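Local atomic coordinates of transcriptional regulator AefR (Pseudomonas syringae pv. tomato, PDB entry 3CDL), a protein that probably binds cis-regulatory DNA and regulates transcription. Residues Val15-Ala20 and Asp33-Arg38; Gln62-Cys67 and Asp104-Val109. All coordinates share one frame; numbering follows the deposited sequence.

Interaction 1 of 2, residues Val15-Ala20 and Asp33-Arg38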
# COMPACT_ATOMS: atom_id res chain seq x y z
N VAL B 15 -8.95 -16.05 17.05
CA VAL B 15 -8.41 -15.03 16.15
C VAL B 15 -7.77 -15.70 14.93
O VAL B 15 -8.05 -15.29 13.80
CB VAL B 15 -7.37 -14.12 16.86
CG1 VAL B 15 -6.65 -13.24 15.87
CG2 VAL B 15 -8.05 -13.27 17.94
N GLN B 16 -6.94 -16.73 15.18
CA GLN B 16 -6.24 -17.49 14.13
C GLN B 16 -7.18 -18.09 13.10
O GLN B 16 -6.98 -17.95 11.88
CB GLN B 16 -5.40 -18.60 14.73
CG GLN B 16 -3.93 -18.46 14.50
CD GLN B 16 -3.39 -17.19 15.09
OE1 GLN B 16 -3.54 -16.09 14.53
NE2 GLN B 16 -2.74 -17.32 16.25
N ALA B 17 -8.20 -18.79 13.60
CA ALA B 17 -9.25 -19.33 12.76
C ALA B 17 -9.97 -18.21 12.01
O ALA B 17 -10.40 -18.40 10.87
CB ALA B 17 -10.22 -20.12 13.60
N ALA B 18 -10.10 -17.05 12.64
CA ALA B 18 -10.78 -15.93 11.99
C ALA B 18 -9.99 -15.46 10.77
O ALA B 18 -10.55 -15.19 9.71
CB ALA B 18 -11.01 -14.79 12.98
N ILE B 19 -8.67 -15.41 10.94
CA ILE B 19 -7.77 -14.96 9.89
C ILE B 19 -7.84 -15.93 8.72
O ILE B 19 -8.06 -15.52 7.57
CB ILE B 19 -6.33 -14.84 10.45
CG1 ILE B 19 -6.28 -13.69 11.46
CG2 ILE B 19 -5.30 -14.70 9.32
CD1 ILE B 19 -4.92 -13.42 12.02
N ALA B 20 -7.68 -17.21 9.04
CA ALA B 20 -7.73 -18.30 8.09
C ALA B 20 -9.04 -18.31 7.33
O ALA B 20 -9.05 -18.29 6.10
CB ALA B 20 -7.54 -19.61 8.82
N ASP B 33 -20.00 -19.39 13.52
CA ASP B 33 -19.97 -20.84 13.63
C ASP B 33 -18.96 -21.50 12.69
O ASP B 33 -18.42 -22.55 13.03
CB ASP B 33 -21.36 -21.51 13.52
CG ASP B 33 -22.46 -20.57 13.03
OD1 ASP B 33 -22.17 -19.65 12.23
OD2 ASP B 33 -23.62 -20.77 13.47
N ARG B 34 -18.71 -20.90 11.53
CA ARG B 34 -17.68 -21.44 10.64
C ARG B 34 -16.33 -21.27 11.32
O ARG B 34 -15.53 -22.21 11.36
CB ARG B 34 -17.72 -20.80 9.26
CG ARG B 34 -17.23 -21.71 8.15
CD ARG B 34 -18.21 -21.74 6.99
NE ARG B 34 -18.53 -20.40 6.49
CZ ARG B 34 -19.47 -20.12 5.57
NH1 ARG B 34 -19.68 -18.86 5.21
NH2 ARG B 34 -20.21 -21.08 5.02
N ILE B 35 -16.12 -20.08 11.87
CA ILE B 35 -14.96 -19.79 12.73
C ILE B 35 -14.80 -20.83 13.85
O ILE B 35 -13.71 -21.39 14.04
CB ILE B 35 -15.05 -18.34 13.32
CG1 ILE B 35 -14.87 -17.31 12.22
CG2 ILE B 35 -14.03 -18.12 14.45
CD1 ILE B 35 -15.24 -15.89 12.63
N ALA B 36 -15.89 -21.09 14.57
CA ALA B 36 -15.92 -22.04 15.71
C ALA B 36 -15.60 -23.48 15.30
O ALA B 36 -14.88 -24.19 16.01
CB ALA B 36 -17.27 -21.97 16.41
N ALA B 37 -16.11 -23.87 14.13
CA ALA B 37 -15.82 -25.15 13.49
C ALA B 37 -14.34 -25.39 13.28
O ALA B 37 -13.89 -26.55 13.33
CB ALA B 37 -16.53 -25.23 12.16
N ARG B 38 -13.58 -24.32 13.04
CA ARG B 38 -12.15 -24.48 12.76
C ARG B 38 -11.25 -24.02 13.90
O ARG B 38 -10.07 -24.39 13.94
CB ARG B 38 -11.78 -23.84 11.41
CG ARG B 38 -10.79 -22.68 11.45
CD ARG B 38 -10.39 -22.28 10.04
NE ARG B 38 -9.12 -22.86 9.62
CZ ARG B 38 -8.59 -22.72 8.41
NH1 ARG B 38 -9.24 -22.04 7.47
NH2 ARG B 38 -7.41 -23.26 8.13
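The guanidinium of Arg38 lies with one face against the methyl group of Ala20, whose CB sits 3.2 Å above the plane and over its centre. All four guanidinium atoms therefore meet the same methyl, with NH1 of Arg38 3.3 Å from Ala20 CB. NH1 also serves charge: it makes a salt bridge to Asp24, further along helix 9-24, and a long, weak ion pair to Glu21. The methyl and the carboxylate that hold the guanidinium thus both come from helix 9-24. The arginine chain bends about the CG-CD bond (chi3 -98°), which turns the plane onto Ala20 after the aliphatic part has passed Ala17. There CG of Arg38 stands 3.4 Å from Ala17 CB.

These two helices belong to the N-terminal DNA-binding domain of the TetR fold. Residues 33-38 lie on the first helix of the predicted helix-turn-helix, and 15-20 on the helix that packs across it. The axes of the two segments approach to 8.6 Å, their N-to-C directions 116° apart. Alanines on helix 9-24 allow the approach; the CA atoms of Ala17 and Ile35 are the nearest pair, 5.7 Å apart. Ile35 straddles two alanines, CG2 at Ala17 CB and CD1 at Ala18 CB, both in loose apolar contact. Leu56 of helix 53-64 touches both Ala18 and Ile35, and Ile14 and Phe22 add further apolar cover to Ile35. No hydrogen bond joins the two segments.

Interaction 2 of 2, residues Gln62-Cys67 and Asp104-Val109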
# COMPACT_ATOMS: atom_id res chain seq x y z
N GLN B 62 -6.79 -3.25 15.99
CA GLN B 62 -5.91 -2.87 17.10
C GLN B 62 -4.54 -3.51 16.97
O GLN B 62 -3.52 -2.85 17.12
CB GLN B 62 -6.51 -3.24 18.47
CG GLN B 62 -7.96 -2.78 18.75
CD GLN B 62 -8.13 -1.27 18.88
OE1 GLN B 62 -8.30 -0.74 19.99
NE2 GLN B 62 -8.12 -0.56 17.75
N ARG B 63 -4.54 -4.81 16.66
CA ARG B 63 -3.33 -5.63 16.53
C ARG B 63 -2.45 -5.24 15.36
O ARG B 63 -1.25 -5.51 15.37
CB ARG B 63 -3.72 -7.09 16.33
CG ARG B 63 -4.06 -7.83 17.56
CD ARG B 63 -4.20 -9.30 17.23
NE ARG B 63 -4.86 -10.04 18.30
CZ ARG B 63 -4.65 -11.32 18.56
NH1 ARG B 63 -3.79 -12.01 17.83
NH2 ARG B 63 -5.30 -11.91 19.55
N LEU B 64 -3.06 -4.64 14.35
CA LEU B 64 -2.38 -4.40 13.09
C LEU B 64 -1.40 -3.24 13.18
O LEU B 64 -0.22 -3.46 13.43
CB LEU B 64 -3.37 -4.19 11.95
CG LEU B 64 -2.69 -4.22 10.59
CD1 LEU B 64 -1.87 -5.48 10.44
CD2 LEU B 64 -3.71 -4.11 9.49
N TRP B 65 -1.89 -2.02 12.99
CA TRP B 65 -1.02 -0.86 13.04
C TRP B 65 -0.50 -0.57 14.46
O TRP B 65 0.21 0.41 14.68
CB TRP B 65 -1.69 0.37 12.39
CG TRP B 65 -3.18 0.49 12.61
CD1 TRP B 65 -4.15 0.46 11.65
CD2 TRP B 65 -3.86 0.65 13.87
NE1 TRP B 65 -5.39 0.59 12.23
CE2 TRP B 65 -5.24 0.71 13.59
CE3 TRP B 65 -3.43 0.75 15.20
CZ2 TRP B 65 -6.21 0.87 14.59
CZ3 TRP B 65 -4.38 0.90 16.20
CH2 TRP B 65 -5.76 0.96 15.89
N ASN B 66 -0.83 -1.44 15.41
CA ASN B 66 -0.11 -1.49 16.67
C ASN B 66 1.34 -1.97 16.48
O ASN B 66 2.22 -1.62 17.27
CB ASN B 66 -0.84 -2.34 17.71
CG ASN B 66 -1.54 -1.50 18.77
OD1 ASN B 66 -1.21 -1.59 19.96
ND2 ASN B 66 -2.50 -0.68 18.35
N CYS B 67 1.56 -2.75 15.43
CA CYS B 67 2.92 -3.09 14.96
C CYS B 67 3.04 -3.09 13.43
O CYS B 67 2.43 -2.26 12.74
CB CYS B 67 3.39 -4.42 15.53
SG CYS B 67 4.15 -4.26 17.17
N ASP B 104 -0.19 -12.02 7.34
CA ASP B 104 -1.50 -12.65 7.22
C ASP B 104 -2.65 -11.81 7.76
O ASP B 104 -3.63 -11.60 7.07
CB ASP B 104 -1.48 -14.02 7.88
CG ASP B 104 -0.71 -15.03 7.07
OD1 ASP B 104 -0.18 -14.62 6.02
OD2 ASP B 104 -0.62 -16.22 7.47
N LEU B 105 -2.53 -11.33 8.99
CA LEU B 105 -3.52 -10.46 9.59
C LEU B 105 -3.70 -9.21 8.72
O LEU B 105 -4.82 -8.83 8.37
CB LEU B 105 -3.09 -10.08 11.00
CG LEU B 105 -3.67 -8.83 11.66
CD1 LEU B 105 -4.81 -9.20 12.53
CD2 LEU B 105 -2.62 -8.17 12.49
N ALA B 106 -2.58 -8.58 8.39
CA ALA B 106 -2.56 -7.41 7.55
C ALA B 106 -3.37 -7.65 6.27
O ALA B 106 -4.21 -6.82 5.90
CB ALA B 106 -1.14 -7.05 7.22
N ARG B 107 -3.10 -8.78 5.62
CA ARG B 107 -3.81 -9.14 4.40
C ARG B 107 -5.32 -9.22 4.61
O ARG B 107 -6.09 -8.52 3.93
CB ARG B 107 -3.31 -10.48 3.86
CG ARG B 107 -2.39 -10.36 2.68
CD ARG B 107 -1.90 -11.74 2.24
NE ARG B 107 -1.09 -12.38 3.29
CZ ARG B 107 0.23 -12.53 3.24
NH1 ARG B 107 0.91 -12.09 2.18
NH2 ARG B 107 0.89 -13.12 4.24
N VAL B 108 -5.76 -10.05 5.55
CA VAL B 108 -7.20 -10.11 5.81
C VAL B 108 -7.80 -8.75 6.22
O VAL B 108 -8.91 -8.46 5.82
CB VAL B 108 -7.70 -11.36 6.66
CG1 VAL B 108 -6.76 -12.54 6.50
CG2 VAL B 108 -7.90 -11.05 8.10
N VAL B 109 -7.06 -7.90 6.95
CA VAL B 109 -7.63 -6.61 7.41
C VAL B 109 -7.78 -5.59 6.27
O VAL B 109 -8.83 -4.98 6.10
CB VAL B 109 -6.88 -5.99 8.63
CG1 VAL B 109 -7.46 -4.64 8.99
CG2 VAL B 109 -7.00 -6.89 9.83
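Leu64 reaches across to residues 104-109 of helix 100-114 with its two methyls divided between neighbours, at the junction where the C-terminal part of helix 53-64 in the TetR fold meets a helix of the C-terminal, AefR-like domain. CG of Leu64 is anti to the backbone N (chi1 -169°), which carries both branches over to the other helix. Leu64 and Leu105 lie alongside each other, running opposite ways, and CD1 of Leu64 comes to 3.5 Å from CD2 of Leu105. The same CD1 settles on the backbone of the next residue, 3.5 Å from Ala106 CA, where the small side chain permits a close approach. With Val109 the meeting is instead tip to tip, through the other branch of Leu64.

Arg63 adds only its base to the contact, CB lying 4.1 Å from Leu105 CD2. Its extended chain then leads away to salt bridges with Glu12 and Glu59. Leu64 to Cys67 form a type I turn, with a Cys67 N to Leu64 O hydrogen bond. Met60, one turn earlier, also packs on Leu105 and Val109. CD2 of Leu64 stands 3.8 Å from both CB and CG1 of Val109.

How the interactions relate
Interaction 1 closes before interaction 2 opens along the chain, and their centres lie about 16 Å apart. Interaction 1 is internal to the DNA-binding domain, whereas interaction 2 joins helix 53-64 to helix 100-114 of the C-terminal part, probably the regulatory one as in other TetR proteins. Helix 9-24 bridges them: while Ala17 and Ala20 face helix 32-39, Ile19 packs on Asp104, Leu105 and Val108, with Ile19 O 3.4 Å from Val108 CG1. Val15 likewise touches the end of Arg63, CG2 to NH2 at 3.5 Å. The predicted helix-turn-helix is thus linked to the C-terminal domain by continuous packing, consistent with the TetR-family scheme in which movements there reposition the DNA-binding domain.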